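Local coordinates for protein putative mandelate racemase (Zymomonas mobilis, PDB 2OX4) that binds a magnesium ion and probably acts as a lyase, perhaps a dehydratase, of the mandelate racemase branch of the enolase superfamily, at residues D66-W74 with D99-L110; S19-K27 with L37-G45. One frame throughout, in Å; residues are numbered along the deposited sequence.

Contact 1. Residues D66-W74 with D99-L110; sequences DPFNTEAIW and DIAFWDIKGKAL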
# COMPACT_ATOMS: atom_id res chain seq x y z
N ASP C 66 -21.37 -2.03 -41.05
CA ASP C 66 -20.25 -1.56 -41.87
C ASP C 66 -18.94 -2.03 -41.22
O ASP C 66 -18.58 -1.57 -40.13
CB ASP C 66 -20.27 -0.03 -41.91
CG ASP C 66 -19.23 0.55 -42.86
OD1 ASP C 66 -18.30 -0.15 -43.29
OD2 ASP C 66 -19.35 1.75 -43.18
N PRO C 67 -18.22 -2.93 -41.91
CA PRO C 67 -16.95 -3.47 -41.39
C PRO C 67 -15.84 -2.43 -41.14
O PRO C 67 -14.85 -2.75 -40.49
CB PRO C 67 -16.53 -4.49 -42.46
CG PRO C 67 -17.27 -4.08 -43.69
CD PRO C 67 -18.56 -3.49 -43.23
N PHE C 68 -15.99 -1.21 -41.67
CA PHE C 68 -15.08 -0.11 -41.32
C PHE C 68 -15.26 0.42 -39.90
O PHE C 68 -14.35 1.04 -39.35
CB PHE C 68 -15.16 1.04 -42.32
CG PHE C 68 -14.23 0.87 -43.49
CD1 PHE C 68 -14.49 -0.09 -44.46
CD2 PHE C 68 -13.06 1.62 -43.57
CE1 PHE C 68 -13.61 -0.27 -45.53
CE2 PHE C 68 -12.17 1.44 -44.64
CZ PHE C 68 -12.46 0.49 -45.61
N ASN C 69 -16.43 0.15 -39.31
CA ASN C 69 -16.73 0.64 -37.95
C ASN C 69 -16.23 -0.32 -36.89
O ASN C 69 -17.00 -0.80 -36.05
CB ASN C 69 -18.23 0.91 -37.79
CG ASN C 69 -18.67 2.13 -38.57
OD1 ASN C 69 -17.87 3.02 -38.84
ND2 ASN C 69 -19.95 2.17 -38.95
N THR C 70 -14.94 -0.64 -36.93
CA THR C 70 -14.39 -1.64 -36.03
C THR C 70 -14.48 -1.23 -34.56
O THR C 70 -14.75 -2.07 -33.72
CB THR C 70 -12.94 -2.02 -36.36
OG1 THR C 70 -12.21 -0.84 -36.71
CG2 THR C 70 -12.89 -3.05 -37.49
N GLU C 71 -14.30 0.05 -34.25
CA GLU C 71 -14.39 0.51 -32.85
C GLU C 71 -15.80 0.35 -32.29
O GLU C 71 -15.99 -0.21 -31.19
CB GLU C 71 -13.92 1.97 -32.70
CG GLU C 71 -12.41 2.17 -32.86
CD GLU C 71 -11.58 1.56 -31.71
OE1 GLU C 71 -12.09 1.44 -30.57
OE2 GLU C 71 -10.41 1.22 -31.95
N ALA C 72 -16.79 0.79 -33.05
CA ALA C 72 -18.19 0.71 -32.62
C ALA C 72 -18.66 -0.74 -32.52
O ALA C 72 -19.40 -1.09 -31.60
CB ALA C 72 -19.11 1.48 -33.58
N ILE C 73 -18.24 -1.57 -33.46
CA ILE C 73 -18.66 -2.96 -33.42
C ILE C 73 -18.03 -3.67 -32.21
O ILE C 73 -18.70 -4.43 -31.52
CB ILE C 73 -18.36 -3.71 -34.74
CG1 ILE C 73 -19.21 -3.15 -35.90
CG2 ILE C 73 -18.63 -5.22 -34.56
CD1 ILE C 73 -18.68 -3.54 -37.30
N TRP C 74 -16.74 -3.42 -31.96
CA TRP C 74 -16.05 -4.04 -30.83
C TRP C 74 -16.78 -3.65 -29.55
O TRP C 74 -17.07 -4.49 -28.72
CB TRP C 74 -14.59 -3.55 -30.75
CG TRP C 74 -13.64 -4.50 -30.03
CD1 TRP C 74 -12.73 -5.36 -30.62
CD2 TRP C 74 -13.48 -4.66 -28.62
NE1 TRP C 74 -12.02 -6.04 -29.65
CE2 TRP C 74 -12.46 -5.63 -28.41
CE3 TRP C 74 -14.10 -4.08 -27.50
CZ2 TRP C 74 -12.06 -6.05 -27.13
CZ3 TRP C 74 -13.69 -4.48 -26.22
CH2 TRP C 74 -12.69 -5.46 -26.05
N ASP C 99 -13.16 -9.30 -35.68
CA ASP C 99 -12.31 -8.12 -35.83
C ASP C 99 -11.22 -8.34 -36.89
O ASP C 99 -10.99 -7.47 -37.73
CB ASP C 99 -11.73 -7.70 -34.46
CG ASP C 99 -10.95 -6.40 -34.55
OD1 ASP C 99 -11.57 -5.32 -34.50
OD2 ASP C 99 -9.72 -6.49 -34.68
N ILE C 100 -10.59 -9.51 -36.86
CA ILE C 100 -9.56 -9.86 -37.85
C ILE C 100 -10.16 -9.80 -39.28
O ILE C 100 -9.57 -9.18 -40.19
CB ILE C 100 -8.92 -11.25 -37.55
CG1 ILE C 100 -8.13 -11.20 -36.23
CG2 ILE C 100 -7.98 -11.69 -38.72
CD1 ILE C 100 -7.80 -12.61 -35.64
N ALA C 101 -11.34 -10.39 -39.46
CA ALA C 101 -12.01 -10.39 -40.77
C ALA C 101 -12.39 -8.97 -41.24
O ALA C 101 -12.29 -8.64 -42.43
CB ALA C 101 -13.23 -11.27 -40.74
N PHE C 102 -12.80 -8.11 -40.30
CA PHE C 102 -13.08 -6.72 -40.65
C PHE C 102 -11.85 -5.98 -41.17
O PHE C 102 -11.94 -5.26 -42.18
CB PHE C 102 -13.67 -5.95 -39.46
CG PHE C 102 -14.92 -6.55 -38.88
CD1 PHE C 102 -15.20 -6.40 -37.53
CD2 PHE C 102 -15.81 -7.26 -39.69
CE1 PHE C 102 -16.34 -6.95 -36.97
CE2 PHE C 102 -16.97 -7.83 -39.13
CZ PHE C 102 -17.24 -7.67 -37.78
N TRP C 103 -10.71 -6.15 -40.49
CA TRP C 103 -9.48 -5.51 -40.95
C TRP C 103 -9.03 -6.07 -42.31
O TRP C 103 -8.57 -5.32 -43.16
CB TRP C 103 -8.37 -5.60 -39.91
CG TRP C 103 -8.55 -4.64 -38.74
CD1 TRP C 103 -9.15 -4.91 -37.54
CD2 TRP C 103 -8.14 -3.27 -38.68
NE1 TRP C 103 -9.12 -3.79 -36.73
CE2 TRP C 103 -8.50 -2.77 -37.41
CE3 TRP C 103 -7.48 -2.42 -39.59
CZ2 TRP C 103 -8.24 -1.45 -37.02
CZ3 TRP C 103 -7.22 -1.11 -39.20
CH2 TRP C 103 -7.60 -0.63 -37.93
N ASP C 104 -9.21 -7.38 -42.51
CA ASP C 104 -8.99 -8.01 -43.82
C ASP C 104 -9.83 -7.29 -44.89
O ASP C 104 -9.30 -6.88 -45.93
CB ASP C 104 -9.32 -9.50 -43.76
CG ASP C 104 -8.76 -10.30 -44.93
OD1 ASP C 104 -7.79 -9.84 -45.58
OD2 ASP C 104 -9.27 -11.41 -45.18
N ILE C 105 -11.13 -7.10 -44.62
CA ILE C 105 -12.01 -6.36 -45.55
C ILE C 105 -11.50 -4.95 -45.85
O ILE C 105 -11.44 -4.54 -47.02
CB ILE C 105 -13.49 -6.34 -45.07
CG1 ILE C 105 -14.11 -7.74 -45.23
CG2 ILE C 105 -14.30 -5.26 -45.81
CD1 ILE C 105 -15.32 -8.00 -44.34
N LYS C 106 -11.13 -4.21 -44.80
CA LYS C 106 -10.62 -2.84 -44.97
C LYS C 106 -9.42 -2.81 -45.91
O LYS C 106 -9.35 -1.97 -46.81
CB LYS C 106 -10.19 -2.24 -43.62
CG LYS C 106 -11.34 -1.95 -42.68
CD LYS C 106 -10.86 -1.00 -41.56
CE LYS C 106 -11.37 -1.47 -40.23
NZ LYS C 106 -10.85 -0.64 -39.11
N GLY C 107 -8.48 -3.72 -45.69
CA GLY C 107 -7.29 -3.81 -46.53
C GLY C 107 -7.63 -4.09 -47.98
O GLY C 107 -7.11 -3.44 -48.89
N LYS C 108 -8.53 -5.04 -48.20
CA LYS C 108 -8.98 -5.37 -49.54
C LYS C 108 -9.70 -4.20 -50.21
O LYS C 108 -9.46 -3.91 -51.39
CB LYS C 108 -9.84 -6.61 -49.52
CG LYS C 108 -9.07 -7.88 -49.27
CD LYS C 108 -10.01 -9.05 -49.45
CE LYS C 108 -9.36 -10.34 -48.98
NZ LYS C 108 -10.33 -11.45 -49.21
N ALA C 109 -10.56 -3.52 -49.45
CA ALA C 109 -11.27 -2.33 -49.95
C ALA C 109 -10.33 -1.22 -50.38
O ALA C 109 -10.60 -0.52 -51.35
CB ALA C 109 -12.28 -1.82 -48.90
N LEU C 110 -9.23 -1.06 -49.66
CA LEU C 110 -8.30 0.05 -49.88
C LEU C 110 -7.07 -0.35 -50.70
O LEU C 110 -6.19 0.48 -50.96
CB LEU C 110 -7.87 0.66 -48.53
CG LEU C 110 -9.02 1.20 -47.68
CD1 LEU C 110 -8.52 1.59 -46.31
CD2 LEU C 110 -9.74 2.36 -48.39
O HOH W 1 -11.86 1.78 -39.61
O HOH W 2 -14.21 -4.91 -34.41
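The helical part of the enolase-type N-terminal domain is joined here, where Pro-67 and Phe-68, in the turn before helix 70-79, and Thr-70, in its first turn, pack on Phe-102 and Lys-106 of helix 89-110. The two helical segments run nearly antiparallel, at 164°, with axes 11.0 Å apart. Thr-70 sits as a knob among Asp-99, Phe-102, Trp-103 and Lys-106. Its OG1 meets Lys-106 tip to tip and accepts a hydrogen bond from NZ at 2.8 Å. Its methyl CG2 lies over the five-membered ring of Trp-103 in a CH-pi contact.

The Lys-106 chain also serves as an apolar surface. Its CG stands 3.8 Å from the centroid of the Phe-68 ring, almost on the ring normal. A bend at chi3 (-136°) then turns the chain end toward Thr-70. Water 1 accepts from Lys-106 NZ and donates to Phe-68 O, so it ties the ammonium to the turn. Ala-109 CB meets the edge of the Phe-68 ring.

Phe-102 lies on the same contact face, beside Thr-70, between Pro-67 and Ile-73. Pro-67 CB lies 4.0 Å from Phe-102 CD2, and Ile-73 CG2 lies 3.7 Å from Phe-102 CE1. Water 2 donates to Thr-70 O and Asp-99 OD1; that carboxylate oxygen also bonds Thr-298 of the barrel domain. Ahead of the helix, an Asx turn from Asp-66 OD1 to Phe-68 N holds the type I turn. The whole is a buried antiparallel helix pair with the turn that leads into one of its helices, part of the helical layer of the enolase-superfamily N-terminal domain.

Contact 2. Residues S19-K27 with L37-G45; sequences SGQRPILVK and LGEAGIAYG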
# COMPACT_ATOMS: atom_id res chain seq x y z
N SER C 19 -2.35 -33.79 -34.97
CA SER C 19 -2.36 -32.88 -33.83
C SER C 19 -3.61 -33.05 -32.97
O SER C 19 -3.60 -32.70 -31.79
CB SER C 19 -2.22 -31.42 -34.30
OG SER C 19 -3.35 -31.02 -35.07
N GLY C 20 -4.67 -33.59 -33.56
CA GLY C 20 -5.94 -33.80 -32.86
C GLY C 20 -6.75 -32.52 -32.74
O GLY C 20 -7.79 -32.52 -32.09
N GLN C 21 -6.28 -31.45 -33.37
CA GLN C 21 -6.82 -30.11 -33.15
C GLN C 21 -7.96 -29.80 -34.12
O GLN C 21 -8.17 -30.54 -35.07
CB GLN C 21 -5.70 -29.08 -33.27
CG GLN C 21 -4.68 -29.22 -32.14
CD GLN C 21 -3.43 -28.39 -32.34
OE1 GLN C 21 -3.35 -27.58 -33.25
NE2 GLN C 21 -2.45 -28.61 -31.47
N ARG C 22 -8.71 -28.72 -33.85
CA ARG C 22 -9.85 -28.35 -34.68
C ARG C 22 -9.96 -26.82 -34.77
O ARG C 22 -10.66 -26.21 -33.96
CB ARG C 22 -11.16 -28.93 -34.11
CG ARG C 22 -11.30 -30.44 -34.21
CD ARG C 22 -12.74 -30.87 -33.99
NE ARG C 22 -13.62 -30.31 -35.02
CZ ARG C 22 -14.95 -30.40 -35.01
NH1 ARG C 22 -15.57 -31.03 -34.01
NH2 ARG C 22 -15.66 -29.86 -36.00
N PRO C 23 -9.30 -26.21 -35.77
CA PRO C 23 -9.37 -24.76 -35.98
C PRO C 23 -10.78 -24.23 -36.27
O PRO C 23 -11.65 -24.96 -36.74
CB PRO C 23 -8.47 -24.51 -37.19
CG PRO C 23 -7.72 -25.77 -37.42
CD PRO C 23 -8.42 -26.88 -36.74
N ILE C 24 -10.98 -22.95 -35.96
CA ILE C 24 -12.27 -22.30 -36.14
C ILE C 24 -12.04 -21.03 -36.96
O ILE C 24 -11.34 -20.11 -36.52
CB ILE C 24 -12.98 -21.94 -34.80
CG1 ILE C 24 -12.93 -23.11 -33.80
CG2 ILE C 24 -14.44 -21.54 -35.07
CD1 ILE C 24 -11.81 -22.99 -32.75
N LEU C 25 -12.62 -21.01 -38.16
CA LEU C 25 -12.44 -19.90 -39.08
C LEU C 25 -13.78 -19.24 -39.40
O LEU C 25 -14.82 -19.90 -39.37
CB LEU C 25 -11.77 -20.38 -40.37
CG LEU C 25 -10.33 -20.85 -40.16
CD1 LEU C 25 -9.86 -21.78 -41.26
CD2 LEU C 25 -9.40 -19.66 -40.05
N VAL C 26 -13.73 -17.95 -39.69
CA VAL C 26 -14.91 -17.16 -40.04
C VAL C 26 -14.65 -16.40 -41.32
O VAL C 26 -13.59 -15.78 -41.48
CB VAL C 26 -15.38 -16.19 -38.89
CG1 VAL C 26 -14.38 -15.05 -38.65
CG2 VAL C 26 -16.77 -15.63 -39.19
N LYS C 27 -15.62 -16.47 -42.23
CA LYS C 27 -15.58 -15.71 -43.47
C LYS C 27 -16.75 -14.73 -43.52
O LYS C 27 -17.93 -15.12 -43.45
CB LYS C 27 -15.57 -16.65 -44.70
CG LYS C 27 -15.56 -15.92 -46.06
CD LYS C 27 -15.56 -16.92 -47.24
CE LYS C 27 -15.71 -16.21 -48.57
NZ LYS C 27 -15.54 -17.18 -49.70
N LEU C 37 -11.39 -12.85 -43.85
CA LEU C 37 -11.22 -14.07 -43.06
C LEU C 37 -10.67 -13.73 -41.68
O LEU C 37 -9.80 -12.86 -41.54
CB LEU C 37 -10.24 -15.03 -43.76
CG LEU C 37 -10.86 -16.12 -44.65
CD1 LEU C 37 -11.64 -17.16 -43.82
CD2 LEU C 37 -11.72 -15.54 -45.76
N GLY C 38 -11.20 -14.43 -40.68
CA GLY C 38 -10.69 -14.36 -39.32
C GLY C 38 -10.63 -15.74 -38.70
O GLY C 38 -11.10 -16.72 -39.28
N GLU C 39 -10.04 -15.81 -37.52
CA GLU C 39 -9.79 -17.08 -36.86
C GLU C 39 -9.96 -16.88 -35.35
O GLU C 39 -9.47 -15.90 -34.80
CB GLU C 39 -8.37 -17.58 -37.19
CG GLU C 39 -8.03 -18.89 -36.48
CD GLU C 39 -6.90 -19.69 -37.12
OE1 GLU C 39 -6.41 -19.33 -38.21
OE2 GLU C 39 -6.48 -20.69 -36.50
N ALA C 40 -10.67 -17.80 -34.71
CA ALA C 40 -10.80 -17.82 -33.24
C ALA C 40 -9.70 -18.69 -32.65
O ALA C 40 -9.48 -19.83 -33.10
CB ALA C 40 -12.18 -18.34 -32.82
N GLY C 41 -9.00 -18.18 -31.64
CA GLY C 41 -7.78 -18.86 -31.16
C GLY C 41 -7.98 -20.02 -30.20
O GLY C 41 -7.22 -20.14 -29.22
N ILE C 42 -8.98 -20.86 -30.44
CA ILE C 42 -9.27 -22.02 -29.59
C ILE C 42 -9.13 -23.31 -30.41
O ILE C 42 -9.95 -24.24 -30.30
CB ILE C 42 -10.70 -21.93 -28.94
CG1 ILE C 42 -10.99 -20.51 -28.44
CG2 ILE C 42 -10.85 -22.91 -27.78
CD1 ILE C 42 -12.26 -20.39 -27.61
N ALA C 43 -8.10 -23.37 -31.26
CA ALA C 43 -7.91 -24.54 -32.16
C ALA C 43 -7.46 -25.82 -31.44
O ALA C 43 -7.60 -26.93 -31.98
CB ALA C 43 -6.92 -24.22 -33.27
N TYR C 44 -6.90 -25.65 -30.25
CA TYR C 44 -6.38 -26.75 -29.45
C TYR C 44 -7.04 -26.70 -28.06
O TYR C 44 -7.76 -25.75 -27.73
CB TYR C 44 -4.86 -26.67 -29.34
CG TYR C 44 -4.32 -25.40 -28.69
CD1 TYR C 44 -3.94 -25.39 -27.35
CD2 TYR C 44 -4.18 -24.22 -29.42
CE1 TYR C 44 -3.43 -24.22 -26.75
CE2 TYR C 44 -3.68 -23.06 -28.84
CZ TYR C 44 -3.31 -23.06 -27.50
OH TYR C 44 -2.81 -21.90 -26.92
N GLY C 45 -6.79 -27.73 -27.27
CA GLY C 45 -7.50 -27.94 -26.01
C GLY C 45 -8.97 -28.20 -26.23
O GLY C 45 -9.39 -28.61 -27.33
O HOH W 3 -10.78 -26.71 -31.32
O HOH W 4 -8.65 -21.73 -34.92
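Strands 24-27 and 37-40 run antiparallel as arms of one hairpin, 152° between directions and 4.6 Å between axes, with Val-26 and Gly-38 as a hydrogen-bonded pair. Val-26 N gives to Gly-38 O and Gly-38 N to Val-26 O, each at 2.9 Å. Beyond the strands the chains stay linked: Arg-22 N reaches Ala-43 O at 2.8 Å.

Leu-37 and Lys-27 face each other on the same side of the sheet as Leu-25 and Glu-39. Leu-37 CD1 rests 3.3 Å from Val-26 O, and its CD2 lies against Lys-27 CG at 3.9 Å. An alanine here would remove both methyl branches and would probably open a gap over Val-26 O and beside the Lys-27 chain. CG of Glu-39 is anti to the backbone N (chi1 178°), and the extended chain carries the carboxylate out to water 4 and the barrel domain. There OE2 accepts from water 4, which also donates to Ala-40 O and accepts from Ile-24 N. OE1 is held by Thr-321 and Ala-324 of the barrel domain.

On the opposite face Val-26 CG1 covers the Gly-38 backbone, where a side chain would be tight. Ile-24 CD1 comes within 3.3 Å of Ile-42 O. Farther on, Gln-21 and Tyr-44 lie side by side, with Gln-21 CD 3.7 Å from Tyr-44 CB. Tyr-44 OH bonds Glu-267, a magnesium ligand, while Phe-82 and Trp-83 of a neighbouring subunit meet the Tyr-44 ring. This is the hairpin of the enolase-superfamily N-terminal domain, whose loops extend over the barrel toward the metal site.

Both contacts are mostly buried and belong to the N-terminal domain, with centres about 20 Å apart. Contact 1 builds the helical layer and contact 2 the edge hairpin of the antiparallel sheet. They meet directly: helix 89-110 lies on the hairpin, Asp-104 OD2 probably bonds Leu-37 N at 2.9 Å, and Ala-101 packs on Leu-37 and Gly-38. Their chemistry differs. Side-chain packing, one lysine-threonine bond and two bridging waters carry contact 1, whereas backbone bonds dominate contact 2. Contact 1 lies away from the annotated sites and borders a second subunit. Contact 2 reaches toward the magnesium site, where Tyr-44 meets the ligand Glu-267 and a third subunit closes in.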